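PDB 2YIH: CEL44C from Paenibacillus polymyxa, which catalyses the endo-hydrolysis of beta-1,4-glucan linkages in xyloglucan and related glucans, as the family 44 glycoside hydrolase part of a longer multi-domain protein. Local coordinates for residues Y53-N58 with L148-N153; A90-F95 with H164-K169; V116-N121 with R134-V139; A144-Q149 with V159-H164. The protein carries 8 engineered substitutions. All coordinates share one frame; numbering follows the deposited sequence.

Contact 1: Y53-N58 with L148-N153. With CA (calcium ion), chain C; SO4 (sulfate ion), chain F.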
# COMPACT_ATOMS: atom_id res chain seq x y z
N TYR A 53 1.08 -19.33 -4.86
CA TYR A 53 1.96 -19.25 -6.02
C TYR A 53 3.21 -20.16 -5.84
O TYR A 53 3.89 -20.10 -4.81
CB TYR A 53 2.40 -17.79 -6.28
CG TYR A 53 3.57 -17.65 -7.26
CD1 TYR A 53 3.37 -17.80 -8.66
CD2 TYR A 53 4.88 -17.46 -6.79
CE1 TYR A 53 4.42 -17.68 -9.55
CE2 TYR A 53 5.94 -17.33 -7.68
CZ TYR A 53 5.72 -17.46 -9.05
OH TYR A 53 6.82 -17.35 -9.89
N ASN A 54 3.44 -21.01 -6.83
CA ASN A 54 4.53 -21.98 -6.85
C ASN A 54 5.59 -21.43 -7.79
O ASN A 54 5.37 -21.35 -8.99
CB ASN A 54 3.96 -23.29 -7.41
CG ASN A 54 5.01 -24.38 -7.54
OD1 ASN A 54 6.21 -24.10 -7.52
ND2 ASN A 54 4.56 -25.64 -7.67
N TRP A 55 6.73 -21.00 -7.26
CA TRP A 55 7.75 -20.39 -8.12
C TRP A 55 8.32 -21.33 -9.18
O TRP A 55 8.85 -20.89 -10.22
CB TRP A 55 8.87 -19.79 -7.28
CG TRP A 55 9.91 -20.79 -6.77
CD1 TRP A 55 9.81 -21.54 -5.62
CD2 TRP A 55 11.24 -21.02 -7.30
NE1 TRP A 55 10.98 -22.27 -5.44
CE2 TRP A 55 11.86 -21.98 -6.46
CE3 TRP A 55 11.95 -20.52 -8.40
CZ2 TRP A 55 13.15 -22.45 -6.70
CZ3 TRP A 55 13.25 -21.00 -8.65
CH2 TRP A 55 13.84 -21.94 -7.78
N GLU A 56 8.32 -22.64 -8.88
CA GLU A 56 8.94 -23.60 -9.78
C GLU A 56 8.23 -23.68 -11.11
O GLU A 56 8.89 -23.84 -12.15
CB GLU A 56 9.04 -25.01 -9.15
CG GLU A 56 9.75 -25.02 -7.78
CD GLU A 56 9.84 -26.43 -7.23
OE1 GLU A 56 9.04 -27.31 -7.65
OE2 GLU A 56 10.71 -26.66 -6.38
N ASN A 57 6.90 -23.61 -11.09
CA ASN A 57 6.12 -23.74 -12.34
C ASN A 57 5.24 -22.53 -12.65
O ASN A 57 4.54 -22.53 -13.64
CB ASN A 57 5.29 -25.04 -12.34
CG ASN A 57 4.24 -25.09 -11.22
OD1 ASN A 57 3.99 -24.12 -10.53
ND2 ASN A 57 3.59 -26.24 -11.07
N ASN A 58 5.25 -21.53 -11.74
CA ASN A 58 4.44 -20.29 -11.88
C ASN A 58 2.93 -20.46 -11.74
O ASN A 58 2.19 -19.52 -11.99
CB ASN A 58 4.77 -19.50 -13.15
CG ASN A 58 6.22 -19.10 -13.21
OD1 ASN A 58 6.68 -18.26 -12.42
ND2 ASN A 58 6.97 -19.71 -14.14
N LEU A 148 19.46 -23.89 -9.05
CA LEU A 148 18.83 -22.83 -9.84
C LEU A 148 17.73 -23.35 -10.74
O LEU A 148 16.82 -22.59 -11.11
CB LEU A 148 19.88 -22.08 -10.68
CG LEU A 148 20.93 -21.32 -9.85
CD1 LEU A 148 21.91 -20.62 -10.80
CD2 LEU A 148 20.31 -20.28 -8.91
N GLN A 149 17.79 -24.64 -11.08
CA GLN A 149 16.73 -25.33 -11.83
C GLN A 149 16.10 -26.30 -10.81
O GLN A 149 16.66 -27.37 -10.55
CB GLN A 149 17.30 -26.14 -13.03
CG GLN A 149 18.02 -25.28 -14.11
CD GLN A 149 19.12 -26.05 -14.85
OE1 GLN A 149 20.32 -25.81 -14.62
NE2 GLN A 149 18.73 -26.98 -15.72
N PRO A 150 15.02 -25.86 -10.13
CA PRO A 150 14.52 -26.68 -9.01
C PRO A 150 13.92 -28.00 -9.47
O PRO A 150 13.59 -28.18 -10.65
CB PRO A 150 13.42 -25.80 -8.39
CG PRO A 150 12.92 -24.95 -9.57
CD PRO A 150 14.20 -24.65 -10.34
N ASP A 151 13.79 -28.93 -8.52
CA ASP A 151 13.25 -30.25 -8.83
C ASP A 151 11.75 -30.12 -9.06
O ASP A 151 11.01 -29.84 -8.12
CB ASP A 151 13.54 -31.18 -7.65
CG ASP A 151 13.28 -32.64 -7.97
OD1 ASP A 151 12.42 -32.93 -8.82
OD2 ASP A 151 13.92 -33.48 -7.32
N LEU A 152 11.32 -30.38 -10.29
CA LEU A 152 9.89 -30.29 -10.63
C LEU A 152 9.09 -31.56 -10.30
O LEU A 152 7.86 -31.58 -10.40
CB LEU A 152 9.73 -29.97 -12.12
CG LEU A 152 10.45 -28.69 -12.61
CD1 LEU A 152 10.23 -28.54 -14.11
CD2 LEU A 152 9.92 -27.45 -11.84
N ASN A 153 9.80 -32.62 -9.91
CA ASN A 153 9.19 -33.95 -9.80
C ASN A 153 8.91 -34.38 -8.37
O ASN A 153 8.31 -35.45 -8.13
CB ASN A 153 10.04 -35.00 -10.50
CG ASN A 153 10.09 -34.80 -11.98
OD1 ASN A 153 11.15 -34.89 -12.59
ND2 ASN A 153 8.96 -34.42 -12.56
CA CA C . 9.93 -29.03 -6.23
S SO4 F . 21.59 -25.95 -10.89
O1 SO4 F . 22.00 -24.95 -9.89
O2 SO4 F . 22.64 -26.94 -11.08
O3 SO4 F . 20.37 -26.64 -10.47
O4 SO4 F . 21.31 -25.32 -12.17
O HOH W 1 12.05 -29.22 -5.00
O HOH W 2 7.88 -29.88 -7.12
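A calcium site joins the loop 53-58 to the loop 148-153, with E56 supplying ligands from one loop and D151 from the other. The E56 carboxylate binds in bidentate fashion, OE1 at 2.4 Å and OE2 at 2.5 Å from the calcium. D151 contributes its backbone carbonyl, with O at 2.3 Å from the calcium. E56 OE1 and D151 O lie 3.2 Å apart; both are acceptors, and the cation they share accounts for their closeness. Two waters, D154 OD1 and the carbonyl O of Y156 complete the seven ligating atoms. Two Asx turns shape the backbone around the ligands: N54 OD1 accepts from E56 N at 2.9 Å, and D151 OD1 accepts from N153 N, which engages the D151 carboxylate within its own loop.

In the TIM barrel the two loops belong to consecutive excursions, one between strand 42-45 and helix 90-102, the other between strand 105-110 and helix 159-170. Beside the metal they meet through apolar groups. P150 CG sits over the six-membered ring of W55, 4.0 Å from its centroid and 28° off the normal, a CH-pi contact. The W55 ring also meets F162 and F165 of helix 159-170. E56, extended beyond CG (chi2 -179°), runs antiparallel alongside P150, bringing its OE2 to 3.5 Å from P150 CB while its carboxylate reaches the metal. At the more exposed margin a methyl of L152, CD2, rests 3.7 Å from E56 CB.

Contact 2: A90-F95 with H164-K169; sequences AVVTSF and HFLVNK. Engineered in segment 90-95: V92 (natural residue Thr). With EDO (1,2-ethanediol), chain N.
T93 and F165 meet because their first torsions turn the T93 methyl and the F165 ring toward each other. In T93, chi1 of 64° puts OG1 between the backbone N and the carbonyl carbon, which leaves the methyl CG2 beside the backbone N and directed across the gap. F165 has CG opposite its own backbone N (chi1 171°), and its ring reaches toward T93, edge leading: T93 CG2 lies near the ring plane, 3.7 Å from F165 CE2. The same methyl is 4.1 Å from L166 CD2 and 4.0 Å from K169 CD, so one small group serves three side chains of helix 159-170. K169 crosses T93 at about a right angle, with CD against the methyl and CE near T93 CB.

V92, an engineered residue where the natural sequence has threonine, adds an apolar contact on the buried side, its CG1 being 4.1 Å from L166 CD2. On the other branch of T93, OG1 is hydrogen-bonded to a 1,2-ethanediol, probably from the crystallisation liquor, at 2.6 Å from its O1; either hydroxyl could be the donor.

Only 180 Å² is buried, in keeping with segment axes 11.5 Å apart at closest approach and a signed crossing angle of -36°. These are successive outer helices of the TIM barrel running broadly in the same direction. Beneath them V92 packs on L45 of strand 42-45 and V108 of strand 105-110, while the ring of F165 meets W55 in a neighbouring loop.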
# COMPACT_ATOMS: atom_id res chain seq x y z
N ALA A 90 9.65 -17.19 -13.30
CA ALA A 90 9.46 -16.17 -14.36
C ALA A 90 8.41 -15.09 -14.02
O ALA A 90 8.56 -13.93 -14.40
CB ALA A 90 9.14 -16.84 -15.71
N VAL A 91 7.35 -15.43 -13.30
CA VAL A 91 6.40 -14.37 -12.91
C VAL A 91 7.12 -13.31 -12.05
O VAL A 91 6.94 -12.08 -12.25
CB VAL A 91 5.18 -14.94 -12.11
CG1 VAL A 91 4.41 -13.83 -11.36
CG2 VAL A 91 4.21 -15.68 -13.07
N VAL A 92 7.95 -13.78 -11.13
CA VAL A 92 8.62 -12.88 -10.20
C VAL A 92 9.78 -12.13 -10.86
O VAL A 92 9.96 -10.92 -10.64
CB VAL A 92 9.08 -13.58 -8.95
CG1 VAL A 92 9.83 -12.58 -8.02
CG2 VAL A 92 7.85 -14.16 -8.23
N THR A 93 10.57 -12.83 -11.66
CA THR A 93 11.67 -12.17 -12.35
C THR A 93 11.17 -11.19 -13.41
O THR A 93 11.75 -10.09 -13.57
CB THR A 93 12.70 -13.17 -12.97
OG1 THR A 93 12.06 -13.96 -14.00
CG2 THR A 93 13.29 -14.06 -11.87
N SER A 94 10.10 -11.53 -14.14
CA SER A 94 9.55 -10.56 -15.08
C SER A 94 9.04 -9.30 -14.33
O SER A 94 9.26 -8.16 -14.77
CB SER A 94 8.46 -11.22 -15.95
OG SER A 94 7.94 -10.27 -16.89
N PHE A 95 8.41 -9.52 -13.18
CA PHE A 95 7.92 -8.43 -12.33
C PHE A 95 9.10 -7.56 -11.90
O PHE A 95 9.07 -6.33 -12.01
CB PHE A 95 7.20 -9.03 -11.10
CG PHE A 95 6.87 -8.01 -10.02
CD1 PHE A 95 5.81 -7.11 -10.18
CD2 PHE A 95 7.66 -7.91 -8.87
CE1 PHE A 95 5.49 -6.19 -9.15
CE2 PHE A 95 7.42 -6.95 -7.89
CZ PHE A 95 6.33 -6.08 -8.03
N HIS A 164 17.38 -17.66 -2.75
CA HIS A 164 18.72 -17.83 -3.31
C HIS A 164 18.77 -17.59 -4.83
O HIS A 164 19.74 -17.01 -5.34
CB HIS A 164 19.28 -19.22 -2.95
CG HIS A 164 20.52 -19.60 -3.68
ND1 HIS A 164 21.79 -19.33 -3.19
CD2 HIS A 164 20.71 -20.24 -4.86
CE1 HIS A 164 22.69 -19.77 -4.05
NE2 HIS A 164 22.06 -20.31 -5.08
N PHE A 165 17.77 -18.12 -5.55
CA PHE A 165 17.61 -17.92 -6.99
C PHE A 165 17.55 -16.43 -7.36
O PHE A 165 18.23 -16.01 -8.30
CB PHE A 165 16.36 -18.68 -7.48
CG PHE A 165 15.96 -18.40 -8.90
CD1 PHE A 165 16.48 -19.17 -9.95
CD2 PHE A 165 15.01 -17.41 -9.19
CE1 PHE A 165 16.10 -18.90 -11.28
CE2 PHE A 165 14.59 -17.19 -10.50
CZ PHE A 165 15.15 -17.92 -11.55
N LEU A 166 16.76 -15.65 -6.62
CA LEU A 166 16.64 -14.21 -6.85
C LEU A 166 17.98 -13.51 -6.58
O LEU A 166 18.44 -12.68 -7.39
CB LEU A 166 15.55 -13.62 -5.95
CG LEU A 166 14.15 -14.11 -6.34
CD1 LEU A 166 13.16 -13.47 -5.33
CD2 LEU A 166 13.80 -13.68 -7.78
N VAL A 167 18.62 -13.87 -5.47
CA VAL A 167 19.88 -13.22 -5.10
C VAL A 167 20.97 -13.58 -6.12
O VAL A 167 21.84 -12.76 -6.45
CB VAL A 167 20.30 -13.60 -3.66
CG1 VAL A 167 21.78 -13.20 -3.34
CG2 VAL A 167 19.32 -12.95 -2.64
N ASN A 168 20.93 -14.81 -6.62
CA ASN A 168 21.89 -15.23 -7.64
C ASN A 168 21.74 -14.37 -8.91
O ASN A 168 22.74 -14.01 -9.57
CB ASN A 168 21.70 -16.72 -7.97
CG ASN A 168 22.54 -17.18 -9.15
OD1 ASN A 168 22.05 -17.27 -10.27
ND2 ASN A 168 23.81 -17.41 -8.90
N LYS A 169 20.50 -14.03 -9.26
CA LYS A 169 20.25 -13.25 -10.47
C LYS A 169 20.51 -11.75 -10.28
O LYS A 169 21.00 -11.06 -11.22
CB LYS A 169 18.80 -13.50 -10.94
CG LYS A 169 18.47 -12.86 -12.28
CD LYS A 169 17.14 -13.36 -12.80
CE LYS A 169 16.60 -12.51 -13.94
NZ LYS A 169 17.34 -12.72 -15.23
C1 EDO N . 12.00 -13.54 -17.01
O1 EDO N . 12.69 -12.60 -16.17
C2 EDO N . 11.12 -12.87 -18.06
O2 EDO N . 10.07 -13.79 -18.38

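Contact 3: V116-N121 with R134-V139. Engineered in segment 116-121: A118 (natural residue Lys).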
# COMPACT_ATOMS: atom_id res chain seq x y z
N VAL A 116 1.42 -24.83 -2.06
CA VAL A 116 1.31 -24.06 -3.29
C VAL A 116 0.78 -24.95 -4.42
O VAL A 116 0.82 -26.18 -4.31
CB VAL A 116 2.64 -23.38 -3.70
CG1 VAL A 116 3.05 -22.34 -2.61
CG2 VAL A 116 3.78 -24.45 -3.90
N ALA A 117 0.24 -24.32 -5.46
CA ALA A 117 -0.37 -25.07 -6.58
C ALA A 117 0.61 -26.01 -7.28
O ALA A 117 1.67 -25.57 -7.79
CB ALA A 117 -0.95 -24.12 -7.59
N ALA A 118 0.23 -27.28 -7.41
CA ALA A 118 1.11 -28.25 -8.07
C ALA A 118 0.92 -28.23 -9.58
O ALA A 118 1.74 -28.83 -10.31
CB ALA A 118 0.85 -29.68 -7.55
N ASP A 119 -0.22 -27.72 -10.05
CA ASP A 119 -0.53 -27.80 -11.48
C ASP A 119 -1.35 -26.58 -11.91
O ASP A 119 -1.67 -25.72 -11.07
CB ASP A 119 -1.35 -29.07 -11.75
CG ASP A 119 -2.58 -29.15 -10.89
OD1 ASP A 119 -3.40 -28.21 -10.95
OD2 ASP A 119 -2.74 -30.15 -10.15
N GLY A 120 -1.74 -26.55 -13.19
CA GLY A 120 -2.70 -25.56 -13.68
C GLY A 120 -4.01 -26.16 -14.16
O GLY A 120 -4.57 -25.70 -15.15
N ASN A 121 -4.52 -27.17 -13.45
CA ASN A 121 -5.63 -27.99 -13.96
C ASN A 121 -7.01 -27.55 -13.42
O ASN A 121 -7.98 -28.36 -13.41
CB ASN A 121 -5.37 -29.48 -13.65
CG ASN A 121 -4.03 -30.01 -14.22
OD1 ASN A 121 -3.53 -31.06 -13.78
ND2 ASN A 121 -3.46 -29.31 -15.21
N ARG A 134 -3.17 -32.07 -5.93
CA ARG A 134 -3.25 -30.71 -6.47
C ARG A 134 -2.25 -29.73 -5.80
O ARG A 134 -2.14 -28.59 -6.24
CB ARG A 134 -4.66 -30.15 -6.29
CG ARG A 134 -5.77 -31.09 -6.83
CD ARG A 134 -5.58 -31.41 -8.35
NE ARG A 134 -5.48 -30.20 -9.18
CZ ARG A 134 -6.49 -29.39 -9.48
NH1 ARG A 134 -7.73 -29.67 -9.08
NH2 ARG A 134 -6.24 -28.31 -10.19
N TRP A 135 -1.51 -30.21 -4.80
CA TRP A 135 -0.74 -29.31 -3.93
C TRP A 135 0.64 -29.83 -3.66
O TRP A 135 0.83 -31.03 -3.49
CB TRP A 135 -1.44 -29.07 -2.58
CG TRP A 135 -2.85 -28.54 -2.73
CD1 TRP A 135 -4.02 -29.26 -2.60
CD2 TRP A 135 -3.23 -27.21 -3.08
NE1 TRP A 135 -5.10 -28.43 -2.80
CE2 TRP A 135 -4.64 -27.17 -3.13
CE3 TRP A 135 -2.51 -26.03 -3.34
CZ2 TRP A 135 -5.35 -25.99 -3.39
CZ3 TRP A 135 -3.20 -24.87 -3.65
CH2 TRP A 135 -4.61 -24.85 -3.69
N ASN A 136 1.61 -28.90 -3.64
CA ASN A 136 2.95 -29.21 -3.14
C ASN A 136 3.14 -28.53 -1.81
O ASN A 136 2.57 -27.46 -1.57
CB ASN A 136 4.01 -28.70 -4.13
CG ASN A 136 4.01 -29.46 -5.43
OD1 ASN A 136 3.71 -30.65 -5.45
ND2 ASN A 136 4.40 -28.80 -6.54
N GLN A 137 3.93 -29.15 -0.94
CA GLN A 137 4.17 -28.61 0.41
C GLN A 137 5.25 -27.54 0.36
O GLN A 137 6.28 -27.70 -0.31
CB GLN A 137 4.63 -29.72 1.35
CG GLN A 137 3.63 -30.78 1.59
CD GLN A 137 4.13 -31.81 2.62
OE1 GLN A 137 4.94 -31.48 3.52
NE2 GLN A 137 3.68 -33.04 2.47
N VAL A 138 5.04 -26.46 1.10
CA VAL A 138 6.08 -25.42 1.30
C VAL A 138 7.05 -25.82 2.43
O VAL A 138 6.61 -26.28 3.52
CB VAL A 138 5.42 -24.06 1.63
CG1 VAL A 138 6.50 -22.99 2.00
CG2 VAL A 138 4.58 -23.55 0.45
N VAL A 139 8.35 -25.72 2.16
CA VAL A 139 9.37 -25.92 3.20
C VAL A 139 10.23 -24.67 3.17
O VAL A 139 10.68 -24.25 2.10
CB VAL A 139 10.23 -27.19 2.85
CG1 VAL A 139 11.44 -27.34 3.77
CG2 VAL A 139 9.31 -28.47 2.89
O HOH W 3 -2.96 -27.16 -8.38
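D119 and R134 form a side-on salt bridge just beyond an antiparallel ladder, in which strand 115-117 pairs with strand 135-139 at one side of a three-stranded sheet. R134 NE is 2.9 Å from D119 OD2, on its syn lone pair, and R134 NH2 is 2.9 Å from D119 OD1; carboxylate and guanidinium planes are only 20° apart. Bends at chi2 and chi3 fold the arginine back to reach the acid. The next shell fixes both partners: N121 N donates to D119 OD1 from above the carboxylate plane at 2.9 Å, closing an Asx turn, while the R134 guanidinium also donates to the carbonyls of G122 and S123. With a leucine at D119, the NE edge of R134 would probably lose its charged mate and N121 N the acceptor that closes the turn.

Further out, the backbone sets the register. V116 and N136 are a hydrogen-bonded pair, joined by V116 N to N136 O and by N136 N to V116 O. A117 with W135 is non-hydrogen-bonded, and A118, engineered from lysine, donates its N to R134 O. Beyond that pairing, V116 CG1 touches V138 CG2 at 3.6 Å.

Contact 4: A144-Q149 with V159-H164. With SO4 (sulfate ion), chain F.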
# COMPACT_ATOMS: atom_id res chain seq x y z
N ALA A 144 19.81 -28.44 1.96
CA ALA A 144 20.45 -29.28 0.94
C ALA A 144 20.96 -28.30 -0.10
O ALA A 144 20.49 -27.15 -0.13
CB ALA A 144 19.43 -30.26 0.31
N PRO A 145 21.82 -28.78 -1.03
CA PRO A 145 22.37 -27.83 -1.99
C PRO A 145 21.25 -27.20 -2.82
O PRO A 145 20.37 -27.91 -3.27
CB PRO A 145 23.27 -28.72 -2.87
CG PRO A 145 23.78 -29.76 -1.90
CD PRO A 145 22.57 -30.06 -1.01
N PHE A 146 21.29 -25.89 -2.99
CA PHE A 146 20.30 -25.20 -3.79
C PHE A 146 20.48 -25.50 -5.28
O PHE A 146 21.59 -25.62 -5.77
CB PHE A 146 20.39 -23.69 -3.58
CG PHE A 146 20.03 -23.22 -2.21
CD1 PHE A 146 18.85 -23.67 -1.58
CD2 PHE A 146 20.86 -22.33 -1.54
CE1 PHE A 146 18.53 -23.21 -0.32
CE2 PHE A 146 20.51 -21.86 -0.29
CZ PHE A 146 19.35 -22.34 0.33
N GLN A 147 19.37 -25.56 -6.00
CA GLN A 147 19.38 -25.72 -7.44
C GLN A 147 18.80 -24.45 -8.05
O GLN A 147 17.74 -23.99 -7.64
CB GLN A 147 18.51 -26.95 -7.83
CG GLN A 147 18.95 -28.28 -7.17
CD GLN A 147 17.87 -29.38 -7.26
OE1 GLN A 147 16.99 -29.52 -6.37
NE2 GLN A 147 17.90 -30.14 -8.35
N LEU A 148 19.46 -23.89 -9.05
CA LEU A 148 18.83 -22.83 -9.84
C LEU A 148 17.73 -23.35 -10.74
O LEU A 148 16.82 -22.59 -11.11
CB LEU A 148 19.88 -22.08 -10.68
CG LEU A 148 20.93 -21.32 -9.85
CD1 LEU A 148 21.91 -20.62 -10.80
CD2 LEU A 148 20.31 -20.28 -8.91
N GLN A 149 17.79 -24.64 -11.08
CA GLN A 149 16.73 -25.33 -11.83
C GLN A 149 16.10 -26.30 -10.81
O GLN A 149 16.66 -27.37 -10.55
CB GLN A 149 17.30 -26.14 -13.03
CG GLN A 149 18.02 -25.28 -14.11
CD GLN A 149 19.12 -26.05 -14.85
OE1 GLN A 149 20.32 -25.81 -14.62
NE2 GLN A 149 18.73 -26.98 -15.72
N VAL A 159 11.39 -22.34 0.07
CA VAL A 159 11.32 -20.88 -0.07
C VAL A 159 12.72 -20.29 -0.10
O VAL A 159 13.00 -19.38 -0.90
CB VAL A 159 10.47 -20.23 1.03
CG1 VAL A 159 10.39 -18.72 0.77
CG2 VAL A 159 9.07 -20.82 1.04
N ASP A 160 13.64 -20.81 0.73
CA ASP A 160 14.97 -20.23 0.73
C ASP A 160 15.73 -20.49 -0.58
O ASP A 160 16.57 -19.68 -0.99
CB ASP A 160 15.78 -20.57 2.01
CG ASP A 160 16.15 -22.05 2.12
OD1 ASP A 160 15.62 -22.91 1.40
OD2 ASP A 160 16.99 -22.34 3.01
N GLU A 161 15.40 -21.58 -1.26
CA GLU A 161 15.91 -21.87 -2.60
C GLU A 161 15.46 -20.79 -3.59
O GLU A 161 16.22 -20.35 -4.45
CB GLU A 161 15.46 -23.26 -3.05
CG GLU A 161 16.10 -23.67 -4.38
CD GLU A 161 15.93 -25.14 -4.66
OE1 GLU A 161 14.79 -25.60 -4.74
OE2 GLU A 161 16.96 -25.85 -4.73
N PHE A 162 14.22 -20.37 -3.45
CA PHE A 162 13.71 -19.33 -4.32
C PHE A 162 14.45 -18.00 -4.02
O PHE A 162 14.79 -17.24 -4.94
CB PHE A 162 12.22 -19.18 -4.08
CG PHE A 162 11.60 -18.03 -4.83
CD1 PHE A 162 11.79 -17.93 -6.22
CD2 PHE A 162 10.90 -17.05 -4.16
CE1 PHE A 162 11.21 -16.87 -6.92
CE2 PHE A 162 10.33 -15.98 -4.86
CZ PHE A 162 10.47 -15.93 -6.24
N VAL A 163 14.58 -17.67 -2.74
CA VAL A 163 15.30 -16.44 -2.40
C VAL A 163 16.75 -16.50 -2.90
O VAL A 163 17.28 -15.54 -3.46
CB VAL A 163 15.23 -16.09 -0.89
CG1 VAL A 163 16.01 -14.76 -0.60
CG2 VAL A 163 13.77 -15.93 -0.46
N HIS A 164 17.38 -17.66 -2.75
CA HIS A 164 18.72 -17.83 -3.31
C HIS A 164 18.77 -17.59 -4.83
O HIS A 164 19.74 -17.01 -5.34
CB HIS A 164 19.28 -19.22 -2.95
CG HIS A 164 20.52 -19.60 -3.68
ND1 HIS A 164 21.79 -19.33 -3.19
CD2 HIS A 164 20.71 -20.24 -4.86
CE1 HIS A 164 22.69 -19.77 -4.05
NE2 HIS A 164 22.06 -20.31 -5.08
S SO4 F . 21.59 -25.95 -10.89
O1 SO4 F . 22.00 -24.95 -9.89
O2 SO4 F . 22.64 -26.94 -11.08
O3 SO4 F . 20.37 -26.64 -10.47
O4 SO4 F . 21.31 -25.32 -12.17
O HOH W 4 14.49 -28.12 -5.66
O HOH W 5 18.13 -21.52 -6.14
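F146 and H164 make the dense part of this contact, where the loop 144-149 lies against the first turns of helix 159-170, an outer helix of the TIM barrel. Their rings form an offset stack, centroids 4.7 Å apart and planes at 30°. H164 CB lies over one face of the phenyl ring, and F146 CB in turn over the imidazole. D160 OD2 stands at the edge of the F146 ring in its plane, 3.6 Å from F146 CZ, while D160 OD1 accepts a hydrogen bond from K142 N. F146 CD1 packs on E161 CB at 3.7 Å. Were F146 an alanine, the H164 face and E161 CB would probably be left without their packing partner.

The one direct hydrogen bond between the segments is Q147 N to E161 OE2, 2.7 Å long and nearly straight (165°). E161 reaches it with CG opposite its backbone N and an extended chain, and the oxygen is met on its anti side. K142 NZ makes a salt bridge to the same oxygen and also a hydrogen bond to Q147 OE1. Two waters supplement this bond: one donates to Q147 OE1 and E161 OE1, the other to the carbonyls of Q147 and E161.

Toward solvent the fit is looser. L148 CD2 only grazes H164 CD2 at 4.1 Å, and L148 N holds O1 of a sulfate, probably from the crystallisation liquor, at 2.9 Å.

In the fold
The four contacts lie on one flank of the TIM barrel. Contact 1 is central, its centre about 10 Å from those of contacts 3 and 4 and about 12 Å from that of contact 2; contacts 2 and 3 are farthest apart, about 19 Å between centres. Helix 159-170 serves both contacts 2 and 4, which share H164, while contacts 1 and 4 share L148 and Q149. Along the chain, contact 3 is nested within the loops closed by contacts 1 and 2 and closes before contact 4 opens. Contacts 1 and 2, with N54 ND2 to A117 O, tie the excursion after strand 42-45 to that after strand 105-110; contacts 3 and 4 order the latter internally, connected by V159 N to V139 O.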